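Local atomic coordinates of Rho guanine nucleotide exchange factor 11 (Homo sapiens, PDB entry 5JHH), a protein that probably activates Rho-family GTPases by promoting exchange of bound GDP for GTP, through its tandem DH and PH domains. Residues L272-L277 with L281-K286; G258-R263 with R329-I334; R39-L44 with E75-W80; A118-Y123 with D161-E166. All blocks are in the same frame, centred on the assembly; numbering follows the deposited sequence. Where two conformers were deposited one is given.

Contact 1: residues L272-L277 with L281-K286; sequences LHVLLL and LVLLQK
In this antiparallel beta hairpin of the PH domain, strand 272-277 against strand 281-286, Leu272 lays its CD1 on Leu283 CD2 at 3.9 Å. His273 comes next and forms a hydrogen-bonded pair with Leu284. His273 N donates to Leu284 O at 2.8 Å, and Leu284 N returns a bond to His273 O. The His273 ring lies obliquely to CE of Lys286. Val274 faces Leu283 in a non-hydrogen-bonded pair. Its CG2 meets Leu281 CD1 at 3.6 Å, and its CB meets Leu283 CD2, on the face covered by Trp358 of helix 352-368. Leu275 and Val282 form the second hydrogen-bonded pair, bonded in both directions. The bond from Val282 N to Leu275 O, 3.0 Å long, is nearly straight at 169°. The Leu275 side chain lies on the other face with His273, where Tyr224 of helix 189-227 touches both. Leu276 and Leu281 form a non-hydrogen-bonded pair. With CG beside the backbone N (chi1 -44°), Leu277 brings CD1 to Val282 CG1 at 3.9 Å.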
loop_
_atom_site.group_PDB
_atom_site.type_symbol
_atom_site.label_atom_id
_atom_site.label_comp_id
_atom_site.label_asym_id
_atom_site.label_seq_id
_atom_site.Cartn_x
_atom_site.Cartn_y
_atom_site.Cartn_z
ATOM N N LEU A 272 18.307 19.935 -1.203
ATOM C CA LEU A 272 17.479 20.157 -0.050
ATOM C C LEU A 272 16.650 18.936 0.309
ATOM O O LEU A 272 16.273 18.134 -0.553
ATOM C CB LEU A 272 16.504 21.289 -0.333
ATOM C CG LEU A 272 16.993 22.722 -0.434
ATOM C CD1 LEU A 272 15.856 23.561 -1.012
ATOM C CD2 LEU A 272 17.417 23.246 0.925
ATOM N N HIS A 273 16.271 18.864 1.578
ATOM C CA HIS A 273 15.099 18.093 1.936
ATOM C C HIS A 273 13.963 19.006 2.392
ATOM O O HIS A 273 14.136 19.789 3.319
ATOM C CB HIS A 273 15.437 17.138 3.055
ATOM C CG HIS A 273 14.322 16.205 3.350
ATOM N ND1 HIS A 273 13.453 16.408 4.394
ATOM C CD2 HIS A 273 13.853 15.141 2.665
ATOM C CE1 HIS A 273 12.545 15.456 4.393
ATOM N NE2 HIS A 273 12.761 14.679 3.349
ATOM N N VAL A 274 12.785 18.884 1.787
ATOM C CA VAL A 274 11.762 19.881 2.038
ATOM C C VAL A 274 10.451 19.340 2.580
ATOM O O VAL A 274 9.949 18.315 2.127
ATOM C CB VAL A 274 11.625 20.899 0.868
ATOM C CG1 VAL A 274 12.536 20.563 -0.299
ATOM C CG2 VAL A 274 10.194 21.096 0.437
ATOM N N LEU A 275 9.918 20.046 3.577
ATOM C CA LEU A 275 8.670 19.676 4.195
ATOM C C LEU A 275 7.586 20.576 3.722
ATOM O O LEU A 275 7.717 21.769 3.840
ATOM C CB LEU A 275 8.724 19.838 5.690
ATOM C CG LEU A 275 9.909 19.205 6.401
ATOM C CD1 LEU A 275 9.683 19.314 7.899
ATOM C CD2 LEU A 275 10.133 17.759 5.951
ATOM N N LEU A 276 6.490 20.011 3.234
ATOM C CA LEU A 276 5.304 20.773 2.972
ATOM C C LEU A 276 4.339 20.585 4.139
ATOM O O LEU A 276 3.717 19.556 4.269
ATOM C CB LEU A 276 4.662 20.343 1.657
ATOM C CG LEU A 276 3.286 20.939 1.429
ATOM C CD1 LEU A 276 3.288 22.447 1.643
ATOM C CD2 LEU A 276 2.777 20.589 0.049
ATOM N N LEU A 277 4.239 21.602 4.984
ATOM C CA LEU A 277 3.295 21.607 6.079
ATOM C C LEU A 277 1.989 22.299 5.663
ATOM O O LEU A 277 1.803 22.656 4.504
ATOM C CB LEU A 277 3.899 22.301 7.270
ATOM C CG LEU A 277 5.342 21.891 7.544
ATOM C CD1 LEU A 277 5.801 22.497 8.858
ATOM C CD2 LEU A 277 5.536 20.383 7.567
ATOM N N LEU A 281 6.013 26.010 3.731
ATOM C CA LEU A 281 7.013 25.181 3.065
ATOM C C LEU A 281 8.374 25.426 3.722
ATOM O O LEU A 281 8.787 26.571 3.827
ATOM C CB LEU A 281 7.109 25.570 1.605
ATOM C CG LEU A 281 8.026 24.714 0.729
ATOM C CD1 LEU A 281 7.395 23.343 0.558
ATOM C CD2 LEU A 281 8.278 25.368 -0.638
ATOM N N VAL A 282 9.062 24.378 4.184
ATOM C CA VAL A 282 10.317 24.574 4.921
ATOM C C VAL A 282 11.451 23.856 4.214
ATOM O O VAL A 282 11.333 22.685 3.840
ATOM C CB VAL A 282 10.251 24.263 6.456
ATOM C CG1 VAL A 282 8.837 24.129 6.979
ATOM C CG2 VAL A 282 11.067 23.063 6.843
ATOM N N LEU A 283 12.528 24.608 3.977
ATOM C CA LEU A 283 13.662 24.137 3.202
ATOM C C LEU A 283 14.819 23.795 4.138
ATOM O O LEU A 283 15.287 24.636 4.916
ATOM C CB LEU A 283 14.094 25.198 2.207
ATOM C CG LEU A 283 12.980 25.802 1.359
ATOM C CD1 LEU A 283 13.476 27.032 0.619
ATOM C CD2 LEU A 283 12.455 24.784 0.369
ATOM N N LEU A 284 15.240 22.536 4.102
ATOM C CA LEU A 284 16.220 22.073 5.041
ATOM C C LEU A 284 17.391 21.547 4.282
ATOM O O LEU A 284 17.250 21.012 3.171
ATOM C CB LEU A 284 15.645 20.986 5.932
ATOM C CG LEU A 284 14.494 21.379 6.850
ATOM C CD1 LEU A 284 13.916 20.152 7.546
ATOM C CD2 LEU A 284 14.958 22.390 7.882
ATOM N N GLN A 285 18.551 21.714 4.904
ATOM C CA GLN A 285 19.778 21.147 4.409
ATOM C C GLN A 285 20.172 19.970 5.271
ATOM O O GLN A 285 20.172 20.067 6.494
ATOM C CB GLN A 285 20.861 22.205 4.466
ATOM C CG GLN A 285 21.915 22.062 3.399
ATOM C CD GLN A 285 22.846 23.246 3.400
ATOM O OE1 GLN A 285 22.638 24.220 4.133
ATOM N NE2 GLN A 285 23.881 23.170 2.587
ATOM N N LYS A 286 20.469 18.847 4.637
ATOM C CA LYS A 286 20.918 17.680 5.367
ATOM C C LYS A 286 22.388 17.944 5.663
ATOM O O LYS A 286 23.109 18.439 4.808
ATOM C CB LYS A 286 20.747 16.382 4.556
ATOM C CG LYS A 286 19.313 15.864 4.436
ATOM C CD LYS A 286 19.159 14.372 4.794
ATOM C CE LYS A 286 17.935 13.715 4.111
ATOM N NZ LYS A 286 17.047 12.848 4.964
#

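Contact 2: residues G258-R263 with R329-I334; sequences GPLTWR and RAFFII
Leu260 and Phe331 meet inside the PH-domain beta sandwich, whose open end is closed by the C-terminal helix 352-368, and their side chains cross at about a right angle. They come from strands 258-263 and 330-334, which are not paired with each other. Strand 345-348 lies between them and pairs with both. The contact is therefore made by side chains alone. Leu260 CD1 comes to the ring edge, near its plane, 4.0 Å from Phe331 CZ; Leu260 CD2 is 4.2 Å from Phe331 CE1. Phe331 CG sits between its own backbone N and carbonyl carbon (chi1 61°), a crowded position that swings the ring toward Leu260. Ile333 CD1 also lies at the edge of this ring. Helix 352-368 closes over the pair: Trp358 touches Leu260, while Lys355, Met359 and Leu362 touch Phe331. The result is an apolar core between sheet and helix.

Arg263 makes the second touch, nearer the surface. Its chain bends at chi2 (110°) and chi3 (77°), which folds the guanidinium back toward Ala330. The approach to the alanine methyl is oblique. The charged end is held by salt bridges from NH2 to Asp327 and Glu346, so the alanine is only a neighbour. That same nitrogen, Arg263 NH2, is the atom that touches Ala330 CB, at 3.8 Å.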
loop_
_atom_site.group_PDB
_atom_site.type_symbol
_atom_site.label_atom_id
_atom_site.label_comp_id
_atom_site.label_asym_id
_atom_site.label_seq_id
_atom_site.Cartn_x
_atom_site.Cartn_y
_atom_site.Cartn_z
ATOM N N GLY A 258 10.080 15.485 0.857
ATOM C CA GLY A 258 10.816 15.012 -0.266
ATOM C C GLY A 258 12.059 15.819 -0.568
ATOM O O GLY A 258 12.201 16.969 -0.155
ATOM N N PRO A 259 12.981 15.195 -1.283
ATOM C CA PRO A 259 14.161 15.877 -1.726
ATOM C C PRO A 259 13.837 16.747 -2.953
ATOM O O PRO A 259 13.020 16.369 -3.784
ATOM C CB PRO A 259 15.101 14.718 -2.095
ATOM C CG PRO A 259 14.172 13.630 -2.555
ATOM C CD PRO A 259 12.940 13.784 -1.707
ATOM N N LEU A 260 14.445 17.921 -3.003
ATOM C CA LEU A 260 14.322 18.858 -4.117
ATOM C C LEU A 260 15.673 19.558 -4.285
ATOM O O LEU A 260 16.396 19.785 -3.310
ATOM C CB LEU A 260 13.245 19.911 -3.813
ATOM C CG LEU A 260 11.799 19.404 -3.853
ATOM C CD1 LEU A 260 10.846 20.484 -3.383
ATOM C CD2 LEU A 260 11.404 18.926 -5.244
ATOM N N THR A 261 16.021 19.898 -5.514
ATOM C CA THR A 261 17.239 20.657 -5.738
ATOM C C THR A 261 16.856 22.114 -5.988
ATOM O O THR A 261 16.032 22.407 -6.834
ATOM C CB THR A 261 18.055 20.069 -6.900
ATOM O OG1 THR A 261 18.334 18.696 -6.624
ATOM C CG2 THR A 261 19.378 20.794 -7.036
ATOM N N TRP A 262 17.454 23.006 -5.223
ATOM C CA TRP A 262 17.252 24.452 -5.352
ATOM C C TRP A 262 18.254 25.161 -6.287
ATOM O O TRP A 262 19.430 25.299 -5.962
ATOM C CB TRP A 262 17.415 25.049 -3.969
ATOM C CG TRP A 262 16.960 26.424 -3.798
ATOM C CD1 TRP A 262 16.426 27.268 -4.742
ATOM C CD2 TRP A 262 17.017 27.152 -2.575
ATOM N NE1 TRP A 262 16.143 28.485 -4.151
ATOM C CE2 TRP A 262 16.515 28.434 -2.825
ATOM C CE3 TRP A 262 17.478 26.846 -1.292
ATOM C CZ2 TRP A 262 16.394 29.386 -1.820
ATOM C CZ3 TRP A 262 17.373 27.797 -0.294
ATOM C CH2 TRP A 262 16.833 29.048 -0.558
ATOM N N ARG A 263 17.753 25.650 -7.420
ATOM C CA ARG A 263 18.522 26.477 -8.368
ATOM C C ARG A 263 18.542 27.928 -7.873
ATOM O O ARG A 263 17.666 28.733 -8.210
ATOM C CB ARG A 263 17.879 26.417 -9.758
ATOM C CG ARG A 263 18.760 25.879 -10.851
ATOM C CD ARG A 263 18.329 24.505 -11.336
ATOM N NE ARG A 263 17.171 24.555 -12.220
ATOM C CZ ARG A 263 16.862 23.624 -13.127
ATOM N NH1 ARG A 263 17.627 22.563 -13.291
ATOM N NH2 ARG A 263 15.754 23.738 -13.863
ATOM N N ARG A 329 10.762 18.835 -14.798
ATOM C CA ARG A 329 11.064 18.473 -13.418
ATOM C C ARG A 329 11.067 19.678 -12.498
ATOM O O ARG A 329 11.235 19.540 -11.278
ATOM C CB ARG A 329 12.449 17.861 -13.325
ATOM C CG ARG A 329 12.602 16.526 -14.005
ATOM C CD ARG A 329 14.024 16.043 -13.787
ATOM N NE ARG A 329 14.214 14.776 -14.462
ATOM C CZ ARG A 329 14.447 14.631 -15.765
ATOM N NH1 ARG A 329 14.547 15.693 -16.557
ATOM N NH2 ARG A 329 14.589 13.411 -16.276
ATOM N N ALA A 330 10.914 20.864 -13.066
ATOM C CA ALA A 330 11.097 22.061 -12.275
ATOM C C ALA A 330 9.810 22.811 -12.114
ATOM O O ALA A 330 8.956 22.777 -12.999
ATOM C CB ALA A 330 12.116 22.956 -12.934
ATOM N N PHE A 331 9.738 23.567 -11.019
ATOM C CA PHE A 331 8.631 24.483 -10.758
ATOM C C PHE A 331 9.124 25.686 -9.960
ATOM O O PHE A 331 10.160 25.608 -9.309
ATOM C CB PHE A 331 7.506 23.771 -10.001
ATOM C CG PHE A 331 7.916 23.236 -8.648
ATOM C CD1 PHE A 331 8.420 21.950 -8.521
ATOM C CD2 PHE A 331 7.775 24.002 -7.511
ATOM C CE1 PHE A 331 8.784 21.448 -7.282
ATOM C CE2 PHE A 331 8.132 23.500 -6.283
ATOM C CZ PHE A 331 8.644 22.228 -6.165
ATOM N N PHE A 332 8.372 26.787 -10.034
ATOM C CA PHE A 332 8.717 28.054 -9.372
ATOM C C PHE A 332 7.793 28.317 -8.192
ATOM O O PHE A 332 6.584 28.069 -8.243
ATOM C CB PHE A 332 8.549 29.239 -10.332
ATOM C CG PHE A 332 9.456 29.209 -11.551
ATOM C CD1 PHE A 332 10.799 28.918 -11.448
ATOM C CD2 PHE A 332 8.959 29.521 -12.794
ATOM C CE1 PHE A 332 11.611 28.916 -12.564
ATOM C CE2 PHE A 332 9.781 29.555 -13.927
ATOM C CZ PHE A 332 11.102 29.245 -13.809
ATOM N N ILE A 333 8.369 28.873 -7.147
ATOM C CA ILE A 333 7.586 29.469 -6.116
ATOM C C ILE A 333 7.893 30.959 -6.062
ATOM O O ILE A 333 9.045 31.378 -5.908
ATOM C CB ILE A 333 7.855 28.817 -4.770
ATOM C CG1 ILE A 333 7.546 27.318 -4.881
ATOM C CG2 ILE A 333 7.021 29.499 -3.687
ATOM C CD1 ILE A 333 7.969 26.515 -3.674
ATOM N N ILE A 334 6.827 31.744 -6.176
ATOM C CA ILE A 334 6.905 33.180 -6.297
ATOM C C ILE A 334 6.288 33.807 -5.062
ATOM O O ILE A 334 5.094 33.657 -4.832
ATOM C CB ILE A 334 6.134 33.616 -7.530
ATOM C CG1 ILE A 334 6.616 32.807 -8.741
ATOM C CG2 ILE A 334 6.262 35.118 -7.721
ATOM C CD1 ILE A 334 6.023 33.234 -10.062
#

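Contact 3: residues R39-L44 with E75-W80; sequences RTLRVL and EIHNSW
Asn78 OD1 takes a weak hydrogen bond from Arg42 NH1, 3.3 Å long and with an angle of 155° at the hydrogen. It joins helix 39-44 to helix 75-80 in the helical DH (RhoGEF) domain. The oxygen lies at the edge of the guanidinium, near its plane. The amide itself is turned steeply, its plane 70° from that of the guanidinium. Arg42 spans the gap with a chain extended from CG to NE. The other end of the amide is tied within its own helix: Asn78 ND2 donates to Glu75 OE1 at 3.2 Å, on the syn side of the carboxylate. This bond would limit rotation of the amide and keep OD1 turned to the arginine. Glu75 remains 6.1 Å from Arg42, measured from OE1 to NH1, so any pull between the charges acts without contact.

Deeper in, Leu41 and His77 point toward each other and cross at about a right angle. Leu41 CD1 meets His77 CD2 at 3.9 Å, oblique to the ring. The imidazole is fixed on both nitrogens, ND1 by Glu34 and NE2 by Glu166, and the His37 ring packs with it edge-to-face. The contact thus lies between helices 18-54 and 70-89, with helix 165-182 packed against its buried side through Ser165, Glu166 and Tyr173.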
loop_
_atom_site.group_PDB
_atom_site.type_symbol
_atom_site.label_atom_id
_atom_site.label_comp_id
_atom_site.label_asym_id
_atom_site.label_seq_id
_atom_site.Cartn_x
_atom_site.Cartn_y
_atom_site.Cartn_z
ATOM N N ARG A 39 -8.558 -16.960 12.025
ATOM C CA ARG A 39 -7.531 -17.919 12.407
ATOM C C ARG A 39 -6.209 -17.201 12.595
ATOM O O ARG A 39 -5.524 -17.392 13.608
ATOM C CB ARG A 39 -7.389 -19.019 11.359
ATOM C CG ARG A 39 -6.648 -20.261 11.845
ATOM C CD ARG A 39 -5.864 -20.925 10.708
ATOM N NE ARG A 39 -4.647 -21.547 11.203
ATOM C CZ ARG A 39 -3.419 -21.099 10.965
ATOM N NH1 ARG A 39 -2.400 -21.739 11.465
ATOM N NH2 ARG A 39 -3.201 -20.029 10.212
ATOM N N THR A 40 -5.873 -16.333 11.645
ATOM C CA THR A 40 -4.622 -15.625 11.712
ATOM C C THR A 40 -4.541 -14.733 12.939
ATOM O O THR A 40 -3.503 -14.631 13.566
ATOM C CB THR A 40 -4.427 -14.776 10.465
ATOM O OG1 THR A 40 -4.432 -15.622 9.334
ATOM C CG2 THR A 40 -3.118 -14.036 10.476
ATOM N N LEU A 41 -5.630 -14.087 13.303
ATOM C CA LEU A 41 -5.582 -13.293 14.493
ATOM C C LEU A 41 -5.346 -14.146 15.732
ATOM O O LEU A 41 -4.694 -13.679 16.699
ATOM C CB LEU A 41 -6.840 -12.469 14.688
ATOM C CG LEU A 41 -7.180 -11.504 13.566
ATOM C CD1 LEU A 41 -8.499 -10.810 13.899
ATOM C CD2 LEU A 41 -6.101 -10.478 13.335
ATOM N N ARG A 42 -5.895 -15.355 15.749
ATOM C CA ARG A 42 -5.732 -16.220 16.931
ATOM C C ARG A 42 -4.357 -16.803 16.996
ATOM O O ARG A 42 -3.864 -17.075 18.088
ATOM C CB ARG A 42 -6.752 -17.337 17.013
ATOM C CG ARG A 42 -8.118 -16.784 17.333
ATOM C CD ARG A 42 -9.140 -17.882 17.487
ATOM N NE ARG A 42 -10.308 -17.366 18.197
ATOM C CZ ARG A 42 -11.549 -17.483 17.770
ATOM N NH1 ARG A 42 -12.535 -16.947 18.472
ATOM N NH2 ARG A 42 -11.806 -18.151 16.648
ATOM N N VAL A 43 -3.714 -16.917 15.844
ATOM C CA VAL A 43 -2.304 -17.226 15.824
ATOM C C VAL A 43 -1.507 -16.076 16.438
ATOM O O VAL A 43 -0.629 -16.319 17.268
ATOM C CB VAL A 43 -1.787 -17.463 14.414
ATOM C CG1 VAL A 43 -0.280 -17.595 14.417
ATOM C CG2 VAL A 43 -2.404 -18.724 13.849
ATOM N N LEU A 44 -1.832 -14.829 16.079
ATOM C CA LEU A 44 -1.121 -13.736 16.663
ATOM C C LEU A 44 -1.292 -13.782 18.173
ATOM O O LEU A 44 -0.361 -13.476 18.938
ATOM C CB LEU A 44 -1.632 -12.386 16.149
ATOM C CG LEU A 44 -1.324 -12.030 14.703
ATOM C CD1 LEU A 44 -2.064 -10.763 14.319
ATOM C CD2 LEU A 44 0.176 -11.807 14.517
ATOM N N GLU A 75 -12.741 -10.208 18.714
ATOM C CA GLU A 75 -14.187 -10.228 18.897
ATOM C C GLU A 75 -15.002 -9.478 17.787
ATOM O O GLU A 75 -16.044 -9.931 17.359
ATOM C CB GLU A 75 -14.503 -9.709 20.285
ATOM C CG GLU A 75 -15.972 -9.825 20.708
ATOM C CD GLU A 75 -16.589 -11.187 20.416
ATOM O OE1 GLU A 75 -15.873 -12.223 20.437
ATOM O OE2 GLU A 75 -17.799 -11.191 20.121
ATOM N N ILE A 76 -14.491 -8.378 17.266
ATOM C CA ILE A 76 -15.061 -7.789 16.074
ATOM C C ILE A 76 -15.301 -8.858 15.017
ATOM O O ILE A 76 -16.369 -8.894 14.370
ATOM C CB ILE A 76 -14.098 -6.796 15.388
ATOM C CG1 ILE A 76 -13.896 -5.509 16.174
ATOM C CG2 ILE A 76 -14.519 -6.473 13.960
ATOM C CD1 ILE A 76 -15.115 -4.733 16.413
ATOM N N HIS A 77 -14.260 -9.627 14.722
ATOM C CA HIS A 77 -14.352 -10.594 13.628
ATOM C C HIS A 77 -15.058 -11.900 14.002
ATOM O O HIS A 77 -15.685 -12.528 13.142
ATOM C CB HIS A 77 -12.993 -10.902 13.005
ATOM C CG HIS A 77 -12.426 -9.774 12.228
ATOM N ND1 HIS A 77 -12.759 -9.538 10.918
ATOM C CD2 HIS A 77 -11.539 -8.810 12.570
ATOM C CE1 HIS A 77 -12.109 -8.478 10.485
ATOM N NE2 HIS A 77 -11.379 -8.006 11.475
ATOM N N ASN A 78 -14.925 -12.328 15.237
ATOM C CA ASN A 78 -15.558 -13.553 15.676
ATOM C C ASN A 78 -17.082 -13.392 15.693
ATOM O O ASN A 78 -17.794 -14.226 15.164
ATOM C CB ASN A 78 -15.057 -13.877 17.059
ATOM C CG ASN A 78 -15.701 -15.116 17.660
ATOM O OD1 ASN A 78 -15.523 -16.226 17.185
ATOM N ND2 ASN A 78 -16.427 -14.915 18.734
ATOM N N SER A 79 -17.564 -12.282 16.221
ATOM C CA SER A 79 -18.981 -12.026 16.241
ATOM C C SER A 79 -19.516 -12.086 14.830
ATOM O O SER A 79 -20.473 -12.773 14.557
ATOM C CB SER A 79 -19.307 -10.686 16.913
ATOM O OG SER A 79 -18.760 -9.579 16.190
ATOM N N TRP A 80 -18.872 -11.399 13.908
ATOM C CA TRP A 80 -19.339 -11.406 12.531
ATOM C C TRP A 80 -19.284 -12.825 11.957
ATOM O O TRP A 80 -20.213 -13.311 11.319
ATOM C CB TRP A 80 -18.496 -10.452 11.664
ATOM C CG TRP A 80 -19.181 -10.018 10.428
ATOM C CD1 TRP A 80 -20.495 -9.719 10.315
ATOM C CD2 TRP A 80 -18.599 -9.777 9.130
ATOM N NE1 TRP A 80 -20.784 -9.323 9.038
ATOM C CE2 TRP A 80 -19.643 -9.364 8.285
ATOM C CE3 TRP A 80 -17.307 -9.933 8.586
ATOM C CZ2 TRP A 80 -19.436 -9.032 6.928
ATOM C CZ3 TRP A 80 -17.089 -9.617 7.267
ATOM C CH2 TRP A 80 -18.163 -9.164 6.435
#

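Contact 4: residues A118-Y123 with D161-E166; sequences AQFCSY and DLIISE
Phe120 has the largest share of this contact in the helical DH (RhoGEF) domain, with Glu166 and Ile163 as its partners. Its CG is anti to the backbone N (chi1 -173°), which sends the ring from helix 107-121 toward the turn at 162-165. The carbonyl of Ile163 meets the ring at its edge, near the ring plane, with Phe120 CE2 3.6 Å from Ile163 O. Such an approach brings the oxygen to the weakly positive rim of the ring. The same oxygen receives a weak hydrogen bond from Gln124. Beside it, Ile163 CG1 packs on Phe120 CZ at 3.9 Å, the two side chains crossing at a slant.

Glu166 adds its aliphatic part: CB lies 4.3 Å from Phe120 CD2, oblique to the ring. Its OE2 is held by His77, from helix 70-89. The backbone here makes a type I beta turn from Leu162 to Ser165. Leu162 O accepts from both Ser165 N and Ser165 OG, the hydroxyl at 2.9 Å and nearly along the C=O axis. This double grip would steady the turn that presents the Ile163 carbonyl. Asp161 and Ile164 pack on aromatic side chains of another protein chain. Leu70 and Leu73 of helix 70-89 also touch Phe120. The ring thus sits where helix 107-121 meets helix 70-89 and the junction between helices 159-162 and 165-182.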
loop_
_atom_site.group_PDB
_atom_site.type_symbol
_atom_site.label_atom_id
_atom_site.label_comp_id
_atom_site.label_asym_id
_atom_site.label_seq_id
_atom_site.Cartn_x
_atom_site.Cartn_y
_atom_site.Cartn_z
ATOM N N ALA A 118 -8.179 0.949 13.470
ATOM C CA ALA A 118 -7.225 2.046 13.365
ATOM C C ALA A 118 -6.260 2.040 14.537
ATOM O O ALA A 118 -5.078 2.210 14.355
ATOM C CB ALA A 118 -7.949 3.405 13.291
ATOM N N GLN A 119 -6.777 1.847 15.738
ATOM C CA GLN A 119 -5.938 1.744 16.915
ATOM C C GLN A 119 -4.954 0.574 16.740
ATOM O O GLN A 119 -3.775 0.729 16.969
ATOM C CB GLN A 119 -6.777 1.613 18.201
ATOM C CG GLN A 119 -5.963 1.861 19.465
ATOM C CD GLN A 119 -6.581 1.337 20.771
ATOM O OE1 GLN A 119 -5.872 1.232 21.776
ATOM N NE2 GLN A 119 -7.897 1.035 20.775
ATOM N N PHE A 120 -5.412 -0.577 16.263
ATOM C CA PHE A 120 -4.484 -1.687 16.049
ATOM C C PHE A 120 -3.375 -1.386 15.026
ATOM O O PHE A 120 -2.253 -1.811 15.232
ATOM C CB PHE A 120 -5.232 -2.946 15.650
ATOM C CG PHE A 120 -4.366 -4.183 15.572
ATOM C CD1 PHE A 120 -4.074 -4.905 16.699
ATOM C CD2 PHE A 120 -3.929 -4.660 14.349
ATOM C CE1 PHE A 120 -3.323 -6.053 16.619
ATOM C CE2 PHE A 120 -3.181 -5.812 14.264
ATOM C CZ PHE A 120 -2.876 -6.514 15.397
ATOM N N CYS A 121 -3.653 -0.643 13.967
ATOM C CA CYS A 121 -2.709 -0.508 12.880
ATOM C C CYS A 121 -1.887 0.754 12.899
ATOM O O CYS A 121 -0.848 0.800 12.256
ATOM C CB CYS A 121 -3.448 -0.459 11.516
ATOM S SG CYS A 121 -4.376 -1.962 11.168
ATOM N N SER A 122 -2.430 1.833 13.425
ATOM C CA SER A 122 -1.819 3.133 13.183
ATOM C C SER A 122 -0.336 3.216 13.495
ATOM O O SER A 122 0.427 3.912 12.794
ATOM C CB SER A 122 -2.552 4.249 13.966
ATOM O OG SER A 122 -2.616 3.905 15.327
ATOM N N TYR A 123 0.064 2.558 14.568
ATOM C CA TYR A 123 1.415 2.696 15.111
ATOM C C TYR A 123 2.305 1.518 14.681
ATOM O O TYR A 123 3.450 1.393 15.084
ATOM C CB TYR A 123 1.341 2.755 16.650
ATOM C CG TYR A 123 2.658 3.124 17.360
ATOM C CD1 TYR A 123 3.113 4.450 17.413
ATOM C CD2 TYR A 123 3.418 2.159 17.971
ATOM C CE1 TYR A 123 4.284 4.798 18.077
ATOM C CE2 TYR A 123 4.592 2.490 18.658
ATOM C CZ TYR A 123 5.018 3.807 18.715
ATOM O OH TYR A 123 6.202 4.072 19.359
ATOM N N ASP A 161 4.965 -10.403 8.985
ATOM C CA ASP A 161 4.209 -10.805 7.830
ATOM C C ASP A 161 2.792 -11.135 8.231
ATOM O O ASP A 161 1.945 -11.220 7.358
ATOM C CB ASP A 161 4.822 -12.049 7.089
ATOM C CG ASP A 161 6.334 -11.929 6.808
ATOM O OD1 ASP A 161 6.824 -10.833 6.351
ATOM O OD2 ASP A 161 7.050 -12.974 7.031
ATOM N N LEU A 162 2.522 -11.404 9.508
ATOM C CA LEU A 162 1.178 -11.833 9.950
ATOM C C LEU A 162 0.367 -10.680 10.553
ATOM O O LEU A 162 -0.863 -10.606 10.449
ATOM C CB LEU A 162 1.339 -12.912 11.020
ATOM C CG LEU A 162 2.004 -14.213 10.567
ATOM C CD1 LEU A 162 2.547 -15.049 11.703
ATOM C CD2 LEU A 162 1.016 -15.053 9.748
ATOM N N ILE A 163 1.065 -9.762 11.208
ATOM C CA ILE A 163 0.400 -8.726 12.001
ATOM C C ILE A 163 -0.279 -7.653 11.119
ATOM O O ILE A 163 -1.165 -6.924 11.552
ATOM C CB ILE A 163 1.398 -8.097 12.959
ATOM C CG1 ILE A 163 0.697 -7.467 14.138
ATOM C CG2 ILE A 163 2.240 -7.086 12.262
ATOM C CD1 ILE A 163 1.635 -6.835 15.136
ATOM N N ILE A 164 0.163 -7.586 9.881
ATOM C CA ILE A 164 -0.423 -6.726 8.891
ATOM C C ILE A 164 -1.714 -7.289 8.291
ATOM O O ILE A 164 -2.388 -6.625 7.516
ATOM C CB ILE A 164 0.598 -6.445 7.783
ATOM C CG1 ILE A 164 0.167 -5.242 6.994
ATOM C CG2 ILE A 164 0.752 -7.639 6.849
ATOM C CD1 ILE A 164 1.120 -4.848 5.936
ATOM N N SER A 165 -2.107 -8.478 8.707
ATOM C CA SER A 165 -3.244 -9.129 8.095
ATOM C C SER A 165 -4.516 -8.330 8.311
ATOM O O SER A 165 -5.397 -8.396 7.488
ATOM C CB SER A 165 -3.421 -10.538 8.654
ATOM O OG SER A 165 -3.676 -10.352 10.042
ATOM N N GLU A 166 -4.649 -7.579 9.394
ATOM C CA GLU A 166 -5.863 -6.851 9.549
ATOM C C GLU A 166 -6.017 -5.749 8.482
ATOM O O GLU A 166 -7.063 -5.620 7.845
ATOM C CB GLU A 166 -5.927 -6.200 10.913
ATOM C CG GLU A 166 -7.271 -5.492 11.138
ATOM C CD GLU A 166 -8.410 -6.445 11.377
ATOM O OE1 GLU A 166 -8.112 -7.604 11.697
ATOM O OE2 GLU A 166 -9.599 -6.034 11.277
#

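In the fold
Contacts 1 and 2 belong to the PH domain, and contacts 3 and 4 to the DH domain. Contact 1 joins neighbouring strands by backbone bonds. Contact 2 joins, by side chains, strands of the same sheet that are not paired with each other. Contacts 1 and 2 touch where Val274 CG1 packs on Leu260 CD1. Contacts 1, 2 and 4 are mainly buried. Contact 3 is only partly buried, with a polar link outside and an apolar touch within. Contacts 3 and 4 share the His77-Glu166 bond. The centres of contacts 2 and 3 are about 48 Å apart, which reflects the separation of the two domains.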